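Local coordinates for penicillin binding protein 2X (Streptococcus thermophilus, PDB 5U47) that probably acts as a transpeptidase that cross-links peptides of adjacent glycan strands in septal peptidoglycan synthesis, and is a penicillin-binding target of beta-lactams, at residues Ile52-Ser57 / Tyr103-Gly108; Asp76-Ile81 / Ser91-Gln96; Ile495-Asn500 / Pro564-Ala569; Tyr541-Thr546 / Ala559-Pro564. The protein carries 1 engineered substitution. One frame throughout, in Å; residues are numbered along the deposited sequence.

Contact 1: Ile52-Ser57 / Tyr103-Gly108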
loop_
_atom_site.group_PDB
_atom_site.type_symbol
_atom_site.label_atom_id
_atom_site.label_comp_id
_atom_site.label_asym_id
_atom_site.label_seq_id
_atom_site.Cartn_x
_atom_site.Cartn_y
_atom_site.Cartn_z
ATOM N N ILE A 52 -35.070 -5.625 15.358
ATOM C CA ILE A 52 -36.131 -6.370 16.047
ATOM C C ILE A 52 -37.368 -6.550 15.157
ATOM O O ILE A 52 -37.793 -5.625 14.464
ATOM C CB ILE A 52 -36.495 -5.724 17.421
ATOM C CG1 ILE A 52 -37.413 -6.655 18.222
ATOM C CG2 ILE A 52 -37.122 -4.334 17.261
ATOM C CD1 ILE A 52 -37.700 -6.170 19.632
ATOM N N TYR A 53 -37.925 -7.758 15.182
ATOM C CA TYR A 53 -39.126 -8.098 14.416
ATOM C C TYR A 53 -40.135 -8.789 15.305
ATOM O O TYR A 53 -39.779 -9.366 16.334
ATOM C CB TYR A 53 -38.793 -9.037 13.255
ATOM C CG TYR A 53 -37.867 -8.429 12.243
ATOM C CD1 TYR A 53 -36.482 -8.469 12.429
ATOM C CD2 TYR A 53 -38.361 -7.821 11.096
ATOM C CE1 TYR A 53 -35.618 -7.906 11.508
ATOM C CE2 TYR A 53 -37.506 -7.258 10.166
ATOM C CZ TYR A 53 -36.130 -7.298 10.376
ATOM O OH TYR A 53 -35.271 -6.735 9.454
ATOM N N ALA A 54 -41.396 -8.727 14.895
ATOM C CA ALA A 54 -42.487 -9.374 15.624
ATOM C C ALA A 54 -43.352 -10.143 14.632
ATOM O O ALA A 54 -43.870 -9.560 13.681
ATOM C CB ALA A 54 -43.315 -8.338 16.387
ATOM N N ILE A 55 -43.458 -11.458 14.820
ATOM C CA ILE A 55 -44.305 -12.270 13.957
ATOM C C ILE A 55 -45.711 -12.265 14.562
ATOM O O ILE A 55 -45.907 -12.733 15.692
ATOM C CB ILE A 55 -43.783 -13.707 13.802
ATOM C CG1 ILE A 55 -42.462 -13.694 13.029
ATOM C CG2 ILE A 55 -44.828 -14.570 13.081
ATOM C CD1 ILE A 55 -41.838 -15.067 12.876
ATOM N N VAL A 56 -46.667 -11.728 13.803
ATOM C CA VAL A 56 -48.072 -11.606 14.253
ATOM C C VAL A 56 -49.049 -12.548 13.555
ATOM O O VAL A 56 -50.211 -12.631 13.968
ATOM C CB VAL A 56 -48.596 -10.155 14.074
ATOM C CG1 VAL A 56 -47.816 -9.193 14.968
ATOM C CG2 VAL A 56 -48.541 -9.705 12.607
ATOM N N SER A 57 -48.598 -13.248 12.505
ATOM C CA SER A 57 -49.484 -14.158 11.763
ATOM C C SER A 57 -50.052 -15.259 12.645
ATOM O O SER A 57 -49.303 -15.951 13.341
ATOM C CB SER A 57 -48.747 -14.827 10.597
ATOM O OG SER A 57 -49.610 -15.713 9.904
ATOM N N TYR A 103 -47.265 -10.629 8.151
ATOM C CA TYR A 103 -46.810 -11.871 8.758
ATOM C C TYR A 103 -45.858 -11.484 9.888
ATOM O O TYR A 103 -46.103 -11.782 11.069
ATOM C CB TYR A 103 -46.120 -12.777 7.723
ATOM C CG TYR A 103 -46.144 -14.251 8.101
ATOM C CD1 TYR A 103 -45.360 -14.742 9.145
ATOM C CD2 TYR A 103 -46.965 -15.158 7.411
ATOM C CE1 TYR A 103 -45.389 -16.094 9.496
ATOM C CE2 TYR A 103 -47.001 -16.510 7.754
ATOM C CZ TYR A 103 -46.211 -16.976 8.799
ATOM O OH TYR A 103 -46.226 -18.314 9.159
ATOM N N GLN A 104 -44.792 -10.788 9.508
ATOM C CA GLN A 104 -43.791 -10.308 10.430
ATOM C C GLN A 104 -43.631 -8.820 10.193
ATOM O O GLN A 104 -43.529 -8.382 9.047
ATOM C CB GLN A 104 -42.457 -11.019 10.167
ATOM C CG GLN A 104 -41.376 -10.735 11.196
ATOM C CD GLN A 104 -40.096 -11.518 10.921
ATOM O OE1 GLN A 104 -39.604 -11.541 9.793
ATOM N NE2 GLN A 104 -39.545 -12.147 11.958
ATOM N N VAL A 105 -43.590 -8.052 11.276
ATOM C CA VAL A 105 -43.442 -6.609 11.178
ATOM C C VAL A 105 -42.176 -6.126 11.891
ATOM O O VAL A 105 -41.657 -6.798 12.798
ATOM C CB VAL A 105 -44.680 -5.878 11.746
ATOM C CG1 VAL A 105 -45.949 -6.431 11.101
ATOM C CG2 VAL A 105 -44.757 -6.010 13.270
ATOM N N SER A 106 -41.694 -4.962 11.464
ATOM C CA SER A 106 -40.514 -4.324 12.039
ATOM C C SER A 106 -40.956 -3.069 12.805
ATOM O O SER A 106 -42.153 -2.801 12.920
ATOM C CB SER A 106 -39.493 -4.008 10.943
ATOM O OG SER A 106 -40.057 -3.178 9.948
ATOM N N PHE A 107 -40.001 -2.302 13.322
ATOM C CA PHE A 107 -40.325 -1.148 14.158
ATOM C C PHE A 107 -39.512 0.112 13.847
ATOM O O PHE A 107 -39.219 0.906 14.748
ATOM C CB PHE A 107 -40.192 -1.558 15.638
ATOM C CG PHE A 107 -41.168 -2.627 16.054
ATOM C CD1 PHE A 107 -40.855 -3.979 15.907
ATOM C CD2 PHE A 107 -42.410 -2.287 16.568
ATOM C CE1 PHE A 107 -41.764 -4.961 16.274
ATOM C CE2 PHE A 107 -43.319 -3.266 16.933
ATOM C CZ PHE A 107 -42.999 -4.604 16.790
ATOM N N GLY A 108 -39.171 0.299 12.568
ATOM C CA GLY A 108 -38.462 1.504 12.116
ATOM C C GLY A 108 -37.044 1.705 12.622
ATOM O O GLY A 108 -36.398 0.763 13.075
#

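Contact 2: Asp76-Ile81 / Ser91-Gln96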
loop_
_atom_site.group_PDB
_atom_site.type_symbol
_atom_site.label_atom_id
_atom_site.label_comp_id
_atom_site.label_asym_id
_atom_site.label_seq_id
_atom_site.Cartn_x
_atom_site.Cartn_y
_atom_site.Cartn_z
ATOM N N ASP A 76 -49.957 -4.907 24.272
ATOM C CA ASP A 76 -49.737 -3.804 25.213
ATOM C C ASP A 76 -48.471 -3.976 26.053
ATOM O O ASP A 76 -47.781 -3.000 26.333
ATOM C CB ASP A 76 -50.942 -3.660 26.157
ATOM C CG ASP A 76 -50.816 -2.464 27.097
ATOM O OD1 ASP A 76 -50.662 -1.322 26.604
ATOM O OD2 ASP A 76 -50.887 -2.667 28.326
ATOM N N LYS A 77 -48.186 -5.206 26.483
ATOM C CA LYS A 77 -46.984 -5.452 27.289
ATOM C C LYS A 77 -45.723 -5.258 26.430
ATOM O O LYS A 77 -44.711 -4.727 26.903
ATOM C CB LYS A 77 -47.023 -6.838 27.942
ATOM C CG LYS A 77 -45.796 -7.185 28.782
ATOM C CD LYS A 77 -45.448 -6.092 29.796
ATOM C CE LYS A 77 -44.235 -6.473 30.626
ATOM N NZ LYS A 77 -43.815 -5.364 31.520
ATOM N N VAL A 78 -45.800 -5.679 25.166
ATOM C CA VAL A 78 -44.706 -5.485 24.218
ATOM C C VAL A 78 -44.442 -3.983 24.054
ATOM O O VAL A 78 -43.282 -3.561 24.008
ATOM C CB VAL A 78 -45.000 -6.142 22.841
ATOM C CG1 VAL A 78 -43.934 -5.770 21.811
ATOM C CG2 VAL A 78 -45.091 -7.657 22.970
ATOM N N ALA A 79 -45.507 -3.177 23.998
ATOM C CA ALA A 79 -45.331 -1.723 23.853
ATOM C C ALA A 79 -44.642 -1.119 25.088
ATOM O O ALA A 79 -43.762 -0.241 24.962
ATOM C CB ALA A 79 -46.659 -1.041 23.587
ATOM N N ASP A 80 -45.036 -1.593 26.276
ATOM C CA ASP A 80 -44.426 -1.132 27.534
ATOM C C ASP A 80 -42.936 -1.427 27.500
ATOM O O ASP A 80 -42.111 -0.569 27.828
ATOM C CB ASP A 80 -45.061 -1.813 28.751
ATOM C CG ASP A 80 -46.526 -1.417 28.961
ATOM O OD1 ASP A 80 -46.974 -0.391 28.393
ATOM O OD2 ASP A 80 -47.222 -2.136 29.709
ATOM N N ILE A 81 -42.606 -2.641 27.067
ATOM C CA ILE A 81 -41.215 -3.064 26.958
ATOM C C ILE A 81 -40.436 -2.226 25.925
ATOM O O ILE A 81 -39.331 -1.761 26.221
ATOM C CB ILE A 81 -41.114 -4.579 26.652
ATOM C CG1 ILE A 81 -41.623 -5.385 27.868
ATOM C CG2 ILE A 81 -39.669 -4.961 26.327
ATOM C CD1 ILE A 81 -41.844 -6.864 27.611
ATOM N N SER A 91 -48.093 3.839 20.964
ATOM C CA SER A 91 -49.011 3.905 19.825
ATOM C C SER A 91 -48.376 3.437 18.509
ATOM O O SER A 91 -49.062 2.904 17.657
ATOM C CB SER A 91 -49.588 5.325 19.673
ATOM O OG SER A 91 -48.562 6.306 19.611
ATOM N N TYR A 92 -47.073 3.626 18.348
ATOM C CA TYR A 92 -46.396 3.172 17.123
ATOM C C TYR A 92 -46.222 1.649 17.139
ATOM O O TYR A 92 -46.502 0.978 16.141
ATOM C CB TYR A 92 -45.054 3.868 16.940
ATOM C CG TYR A 92 -44.288 3.356 15.736
ATOM C CD1 TYR A 92 -44.600 3.792 14.440
ATOM C CD2 TYR A 92 -43.258 2.426 15.889
ATOM C CE1 TYR A 92 -43.903 3.317 13.336
ATOM C CE2 TYR A 92 -42.558 1.947 14.792
ATOM C CZ TYR A 92 -42.883 2.393 13.520
ATOM O OH TYR A 92 -42.176 1.911 12.444
ATOM N N THR A 93 -45.742 1.124 18.270
ATOM C CA THR A 93 -45.571 -0.325 18.475
ATOM C C THR A 93 -46.910 -1.020 18.240
ATOM O O THR A 93 -46.983 -1.983 17.478
ATOM C CB THR A 93 -45.073 -0.643 19.913
ATOM O OG1 THR A 93 -43.770 -0.081 20.114
ATOM C CG2 THR A 93 -45.010 -2.158 20.180
ATOM N N LEU A 94 -47.961 -0.517 18.896
ATOM C CA LEU A 94 -49.316 -1.065 18.753
ATOM C C LEU A 94 -49.799 -1.021 17.300
ATOM O O LEU A 94 -50.333 -2.015 16.798
ATOM C CB LEU A 94 -50.307 -0.341 19.681
ATOM C CG LEU A 94 -50.138 -0.643 21.177
ATOM C CD1 LEU A 94 -50.910 0.351 22.031
ATOM C CD2 LEU A 94 -50.561 -2.073 21.505
ATOM N N ALA A 95 -49.579 0.113 16.630
ATOM C CA ALA A 95 -49.967 0.280 15.220
ATOM C C ALA A 95 -49.349 -0.802 14.364
ATOM O O ALA A 95 -50.064 -1.538 13.673
ATOM C CB ALA A 95 -49.542 1.643 14.699
ATOM N N GLN A 96 -48.021 -0.912 14.450
ATOM C CA GLN A 96 -47.259 -1.900 13.682
ATOM C C GLN A 96 -47.709 -3.332 13.956
ATOM O O GLN A 96 -47.931 -4.104 13.026
ATOM C CB GLN A 96 -45.759 -1.776 13.977
ATOM C CG GLN A 96 -45.096 -0.501 13.474
ATOM C CD GLN A 96 -45.104 -0.397 11.962
ATOM O OE1 GLN A 96 -46.129 -0.115 11.350
ATOM N NE2 GLN A 96 -43.956 -0.601 11.359
HETATM O O HOH W 1 -43.863 0.924 22.575
#

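Contact 3: Ile495-Asn500 / Pro564-Ala569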
loop_
_atom_site.group_PDB
_atom_site.type_symbol
_atom_site.label_atom_id
_atom_site.label_comp_id
_atom_site.label_asym_id
_atom_site.label_seq_id
_atom_site.Cartn_x
_atom_site.Cartn_y
_atom_site.Cartn_z
ATOM N N ILE A 495 15.510 20.693 6.462
ATOM C CA ILE A 495 15.188 19.411 7.080
ATOM C C ILE A 495 16.197 19.056 8.171
ATOM O O ILE A 495 17.384 18.888 7.914
ATOM C CB ILE A 495 15.029 18.300 6.028
ATOM C CG1 ILE A 495 13.830 18.653 5.132
ATOM C CG2 ILE A 495 14.772 16.955 6.713
ATOM C CD1 ILE A 495 13.570 17.691 3.997
ATOM N N GLN A 496 15.684 18.962 9.396
ATOM C CA GLN A 496 16.483 18.633 10.553
ATOM C C GLN A 496 15.783 17.545 11.356
ATOM O O GLN A 496 14.555 17.539 11.453
ATOM C CB GLN A 496 16.687 19.883 11.426
ATOM C CG GLN A 496 17.474 20.996 10.745
ATOM C CD GLN A 496 17.676 22.212 11.626
ATOM O OE1 GLN A 496 17.739 22.101 12.850
ATOM N NE2 GLN A 496 17.806 23.374 11.010
ATOM N N VAL A 497 16.569 16.612 11.892
ATOM C CA VAL A 497 16.066 15.525 12.736
ATOM C C VAL A 497 17.045 15.419 13.909
ATOM O O VAL A 497 18.124 14.824 13.787
ATOM C CB VAL A 497 15.961 14.204 11.950
ATOM C CG1 VAL A 497 15.345 13.120 12.820
ATOM C CG2 VAL A 497 15.117 14.396 10.694
ATOM N N GLY A 498 16.690 16.047 15.035
ATOM C CA GLY A 498 17.604 16.117 16.183
ATOM C C GLY A 498 18.917 16.729 15.696
ATOM O O GLY A 498 18.906 17.750 15.007
ATOM N N ASN A 499 20.033 16.085 16.036
ATOM C CA ASN A 499 21.365 16.538 15.611
ATOM C C ASN A 499 21.972 15.616 14.532
ATOM O O ASN A 499 23.177 15.636 14.302
ATOM C CB ASN A 499 22.300 16.658 16.833
ATOM C CG ASN A 499 22.422 15.358 17.624
ATOM O OD1 ASN A 499 22.081 14.280 17.139
ATOM N ND2 ASN A 499 22.909 15.463 18.848
ATOM N N ASN A 500 21.126 14.828 13.869
ATOM C CA ASN A 500 21.589 13.892 12.839
ATOM C C ASN A 500 21.872 14.576 11.523
ATOM O O ASN A 500 21.267 15.607 11.204
ATOM C CB ASN A 500 20.505 12.849 12.510
ATOM C CG ASN A 500 20.335 11.806 13.576
ATOM O OD1 ASN A 500 19.320 11.765 14.269
ATOM N ND2 ASN A 500 21.324 10.955 13.714
ATOM N N PRO A 564 9.144 16.879 12.002
ATOM C CA PRO A 564 8.543 16.272 13.191
ATOM C C PRO A 564 8.201 14.783 13.034
ATOM O O PRO A 564 8.256 14.041 14.007
ATOM C CB PRO A 564 7.312 17.139 13.450
ATOM C CG PRO A 564 7.014 17.817 12.165
ATOM C CD PRO A 564 8.269 17.892 11.381
ATOM N N VAL A 565 7.871 14.346 11.825
ATOM C CA VAL A 565 7.514 12.938 11.596
ATOM C C VAL A 565 8.743 12.057 11.734
ATOM O O VAL A 565 8.698 11.051 12.444
ATOM C CB VAL A 565 6.801 12.752 10.244
ATOM C CG1 VAL A 565 6.578 11.248 9.939
ATOM C CG2 VAL A 565 5.473 13.501 10.283
ATOM N N LEU A 566 9.853 12.432 11.101
ATOM C CA LEU A 566 11.094 11.657 11.268
ATOM C C LEU A 566 11.627 11.697 12.696
ATOM O O LEU A 566 12.205 10.710 13.158
ATOM C CB LEU A 566 12.182 12.089 10.279
ATOM C CG LEU A 566 11.920 11.672 8.848
ATOM C CD1 LEU A 566 13.050 12.123 7.960
ATOM C CD2 LEU A 566 11.733 10.159 8.737
ATOM N N GLU A 567 11.454 12.822 13.394
ATOM C CA GLU A 567 11.866 12.903 14.797
ATOM C C GLU A 567 10.986 11.976 15.645
ATOM O O GLU A 567 11.481 11.305 16.553
ATOM C CB GLU A 567 11.845 14.342 15.334
ATOM C CG GLU A 567 13.055 15.140 14.873
ATOM C CD GLU A 567 13.130 16.538 15.441
ATOM O OE1 GLU A 567 12.106 17.060 15.946
ATOM O OE2 GLU A 567 14.237 17.114 15.392
ATOM N N GLU A 568 9.690 11.928 15.328
ATOM C CA GLU A 568 8.780 11.042 16.050
ATOM C C GLU A 568 9.190 9.597 15.800
ATOM O O GLU A 568 9.232 8.808 16.728
ATOM C CB GLU A 568 7.324 11.251 15.618
ATOM C CG GLU A 568 6.299 10.530 16.506
ATOM C CD GLU A 568 6.226 11.074 17.934
ATOM O OE1 GLU A 568 6.757 12.183 18.210
ATOM O OE2 GLU A 568 5.626 10.388 18.791
ATOM N N ALA A 569 9.515 9.266 14.546
ATOM C CA ALA A 569 9.930 7.908 14.196
ATOM C C ALA A 569 11.172 7.487 14.969
ATOM O O ALA A 569 11.233 6.369 15.515
ATOM C CB ALA A 569 10.191 7.781 12.705
#

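Contact 4: Tyr541-Thr546 / Ala559-Pro564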
loop_
_atom_site.group_PDB
_atom_site.type_symbol
_atom_site.label_atom_id
_atom_site.label_comp_id
_atom_site.label_asym_id
_atom_site.label_seq_id
_atom_site.Cartn_x
_atom_site.Cartn_y
_atom_site.Cartn_z
ATOM N N TYR A 541 15.210 5.250 8.531
ATOM C CA TYR A 541 13.950 5.624 7.922
ATOM C C TYR A 541 14.127 6.446 6.634
ATOM O O TYR A 541 15.101 7.212 6.471
ATOM C CB TYR A 541 13.072 6.419 8.931
ATOM C CG TYR A 541 12.880 5.650 10.203
ATOM C CD1 TYR A 541 12.071 4.512 10.242
ATOM C CD2 TYR A 541 13.571 5.989 11.346
ATOM C CE1 TYR A 541 11.946 3.763 11.401
ATOM C CE2 TYR A 541 13.456 5.242 12.498
ATOM C CZ TYR A 541 12.654 4.141 12.525
ATOM O OH TYR A 541 12.563 3.429 13.690
ATOM N N ILE A 542 13.178 6.243 5.722
ATOM C CA ILE A 542 13.071 6.977 4.475
ATOM C C ILE A 542 11.693 7.646 4.526
ATOM O O ILE A 542 10.697 7.018 4.934
ATOM C CB ILE A 542 13.028 6.054 3.230
ATOM C CG1 ILE A 542 14.283 5.192 3.123
ATOM C CG2 ILE A 542 12.875 6.881 1.946
ATOM C CD1 ILE A 542 14.101 4.007 2.177
ATOM N N MET A 543 11.634 8.899 4.111
ATOM C CA MET A 543 10.362 9.592 3.997
ATOM C C MET A 543 10.286 10.258 2.628
ATOM O O MET A 543 11.263 10.853 2.157
ATOM C CB MET A 543 10.184 10.605 5.116
ATOM C CG MET A 543 8.806 11.222 5.127
ATOM S SD MET A 543 8.512 12.149 6.642
ATOM C CE MET A 543 6.770 12.480 6.429
ATOM N N TYR A 544 9.129 10.162 1.995
ATOM C CA TYR A 544 8.904 10.756 0.669
ATOM C C TYR A 544 7.618 11.550 0.710
ATOM O O TYR A 544 6.564 11.017 1.094
ATOM C CB TYR A 544 8.846 9.645 -0.374
ATOM C CG TYR A 544 8.609 10.053 -1.810
ATOM C CD1 TYR A 544 9.387 11.030 -2.423
ATOM C CD2 TYR A 544 7.710 9.366 -2.599
ATOM C CE1 TYR A 544 9.210 11.360 -3.759
ATOM C CE2 TYR A 544 7.518 9.700 -3.937
ATOM C CZ TYR A 544 8.279 10.687 -4.515
ATOM O OH TYR A 544 8.095 11.018 -5.846
ATOM N N VAL A 545 7.698 12.814 0.300
ATOM C CA VAL A 545 6.560 13.725 0.329
ATOM C C VAL A 545 6.392 14.392 -1.012
ATOM O O VAL A 545 7.394 14.765 -1.634
ATOM C CB VAL A 545 6.770 14.804 1.415
ATOM C CG1 VAL A 545 5.599 15.777 1.467
ATOM C CG2 VAL A 545 6.971 14.147 2.763
ATOM N N THR A 546 5.139 14.536 -1.459
ATOM C CA THR A 546 4.820 15.206 -2.708
ATOM C C THR A 546 3.604 16.118 -2.504
ATOM O O THR A 546 2.777 15.862 -1.650
ATOM C CB THR A 546 4.466 14.223 -3.859
ATOM O OG1 THR A 546 3.138 13.696 -3.676
ATOM C CG2 THR A 546 5.485 13.060 -3.964
ATOM N N ALA A 559 9.598 21.323 6.031
ATOM C CA ALA A 559 9.939 21.169 7.445
ATOM C C ALA A 559 8.699 20.885 8.284
ATOM O O ALA A 559 8.791 20.270 9.334
ATOM C CB ALA A 559 10.642 22.390 7.963
ATOM N N THR A 560 7.548 21.365 7.821
ATOM C CA THR A 560 6.288 21.153 8.502
ATOM C C THR A 560 5.928 19.668 8.618
ATOM O O THR A 560 5.386 19.228 9.630
ATOM C CB THR A 560 5.148 21.895 7.752
ATOM O OG1 THR A 560 5.461 23.293 7.686
ATOM C CG2 THR A 560 3.808 21.706 8.447
ATOM N N VAL A 561 6.272 18.892 7.604
ATOM C CA VAL A 561 5.881 17.487 7.566
ATOM C C VAL A 561 7.059 16.522 7.786
ATOM O O VAL A 561 6.936 15.595 8.567
ATOM C CB VAL A 561 5.044 17.191 6.285
ATOM C CG1 VAL A 561 5.834 17.428 5.022
ATOM C CG2 VAL A 561 4.509 15.773 6.304
ATOM N N VAL A 562 8.211 16.768 7.174
ATOM C CA VAL A 562 9.333 15.855 7.315
ATOM C C VAL A 562 9.974 15.873 8.715
ATOM O O VAL A 562 10.086 14.829 9.350
ATOM C CB VAL A 562 10.416 16.108 6.242
ATOM C CG1 VAL A 562 11.568 15.116 6.381
ATOM C CG2 VAL A 562 9.810 16.022 4.853
ATOM N N ASN A 563 10.338 17.051 9.209
ATOM C CA ASN A 563 11.071 17.152 10.488
ATOM C C ASN A 563 10.389 16.483 11.682
ATOM O O ASN A 563 10.992 15.620 12.314
ATOM C CB ASN A 563 11.438 18.634 10.846
ATOM C CG ASN A 563 12.270 19.321 9.769
ATOM O OD1 ASN A 563 12.250 18.922 8.616
ATOM N ND2 ASN A 563 12.992 20.373 10.146
ATOM N N PRO A 564 9.144 16.879 12.002
ATOM C CA PRO A 564 8.543 16.272 13.191
ATOM C C PRO A 564 8.201 14.783 13.034
ATOM O O PRO A 564 8.256 14.041 14.007
ATOM C CB PRO A 564 7.312 17.139 13.450
ATOM C CG PRO A 564 7.014 17.817 12.165
ATOM C CD PRO A 564 8.269 17.892 11.381
#

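Contact 1: Ile52-Ser57 / Tyr103-Gly108
Ser57 presses its CB onto the middle of the Tyr103 ring, 3.4 Å from the centroid and almost on the ring normal, a CH-pi contact. The Tyr103 CB bond points off the partner segment, but with CG trans to the backbone N (chi1 -156°) the ring swings back beneath Ser57, and its CE1 lies 3.9 Å from Ile55 CG2. The serine OG leans over the same ring and accepts a hydrogen bond from Ser59 N. Next along, the end of Gln104 settles between Tyr53 and Ile55, two residues apart on the facing strand: its NE2 is 3.5 Å from Tyr53 CB and equally close to Ile55 CG1, while Leu203 O takes a hydrogen bond from that nitrogen. The other face of the ladder has a second fit, where Phe107 enters edge-on, CE1 meeting Ala54 CB at 3.7 Å and CD1 meeting Ile52 CG2 at 4.0 Å. Between the two faces, Ala54 and Val105 exchange two backbone hydrogen bonds, and Tyr103 O receives both Val56 N (2.8 Å) and Ser57 N. The result is a short antiparallel ladder, in which strand 104-105 pairs with strand 42-55 of the mixed sheet in the N-terminal dimerisation-domain region.

Contact 2: Asp76-Ile81 / Ser91-Gln96
Thr93 and Ala79 form the centre of the contact, where helices 72-86 and 90-97, joined by a short connection, pack as a helical hairpin. The axes of the two segments approach to 8.8 Å at 138° between their directions, and small side chains at the crossing let the backbones come near, with Ala79 CA 5.6 Å from Thr93 CA.

Most of the touching is apolar. The Thr93 methyl CG2 rests 3.7 Å from Ala79 CA and also touches Ala79 CB, while Val78 CG1 meets it obliquely at 4.1 Å. Leu94 adds its bulk from the next position: CG lies 4.3 Å from Ala79 CB, and CD2 reaches along helix 72-86 to the backbone N of Asp76. Beyond the pair, Leu82 and Phe107 also touch Thr93.

The polar part runs through one water, with no direct hydrogen bond between the segments. Thr93 OG1, held trans to its carbonyl carbon (chi1 -64°), donates to this water at 2.7 Å, and the water in turn donates to Ala79 O at 2.7 Å. That one torsion thus gives threonine two tasks, its methyl facing the alanine and its hydroxyl facing the water.

The chemistry implies a largely apolar helix crossing, in which a water lets the buried hydroxyl serve a backbone carbonyl of the partner helix.

Contact 3: Ile495-Asn500 / Pro564-Ala569
Glu567 accepts a hydrogen bond from the backbone N-H of Gly498 at the corner of a type II' beta turn, Val497 to Asn500, which lies against helix 558-572 of the penicillin-binding transpeptidase fold. OE2 stands 2.7 Å from Gly498 N in a nearly straight bond (173°), taking the hydrogen on its anti lone pair. Gly498 occupies the second position of the turn, with the positive phi expected there.

The glutamate reaches the turn because its chain is extended beyond CG, and on the way it slides past Val497 in the opposite direction. Its CG packs 3.7 Å from Val497 CG1, so that the aliphatic stem is laid against the valine before the carboxylate arrives at the glycine. The second methyl of Val497, CG2, sits across Leu566 and approaches its CB at 3.8 Å. The valine thus straddles two consecutive residues of the helix, one with each methyl, while the polar bond lies just beyond them along the turn.

Outside this first shell, Val534 of strand 526-534 touches both Val497 and Leu566, and Met570, farther along the same helix, also backs Val497. Just before the turn, Gln496 NE2 bonds to Pro493 O, at the end of strand 492-493. Leu566 is further packed against Tyr541 and Met543 of strand 541-548, which places this part of the helix over the sheet.

The turn itself is closed by the backbone bond from Asn500 N to Val497 O, 3.0 Å long.

Contact 4: Tyr541-Thr546 / Ala559-Pro564
Met543 and Val545 meet Val561 and Val562 with no hydrogen bond joining the segments; Met543 and Val545 bond through their backbones to Ala532 and Val530 of the adjoining strand. Val561 O is buried here and finds no hydrogen-bond partner in the model, and the methyl CE of Met543 packs against it at 3.8 Å. The helix is kinked where the N atoms of Asn563 and Pro564 lack a bond to the turn before.

Met543 is stretched out, trans from the backbone N onward (chi1 -173°), which carries its sulfur to the helix: SD lies 3.9 Å from Val562 CA, and CE comes within 4.0 Å of Val561 CG2. Val545, two residues on along the strand, meets Val561 tip to tip, CG1 to CG1 at 3.9 Å. Its other methyl, CG2, comes 4.0 Å from Val562 CG2, so the two helix valines form a pair of bumps against which both strand side chains rest.

The segments run nearly antiparallel, 168° apart, with axes 9.5 Å apart. Strand 541-548 is the middle of the five-stranded antiparallel sheet, between strands 245-252 and 526-534. Helix 558-572 packs on the face carrying Met543 and Val545, beside helix 224-241, whose Leu230 also touches Met543, whereas Tyr544 turns to the other face and meets helix 416-427.

The four contacts form two remote pairs. Contacts 1 and 2, in the dimerisation-domain range, have centres 11 Å apart; Gln96 NE2 of helix 90-97 probably donates to Ser106 O at 3.2 Å. Contacts 3 and 4, in the transpeptidase range, have centres 9 Å apart, share Pro564 and use the same helix, with Ile495 CG2 touching Val562 CG1. The pairs are separated by about 57 to 63 Å between centres. The turn of contact 3 leads into strand 503-510, an outer strand of the sheet centred on contact 4; that strand carries Lys505 of a probable K(T/S)G-type motif, which in this family flanks the active site together with the SxxK pair, probably Ser295 and Lys298.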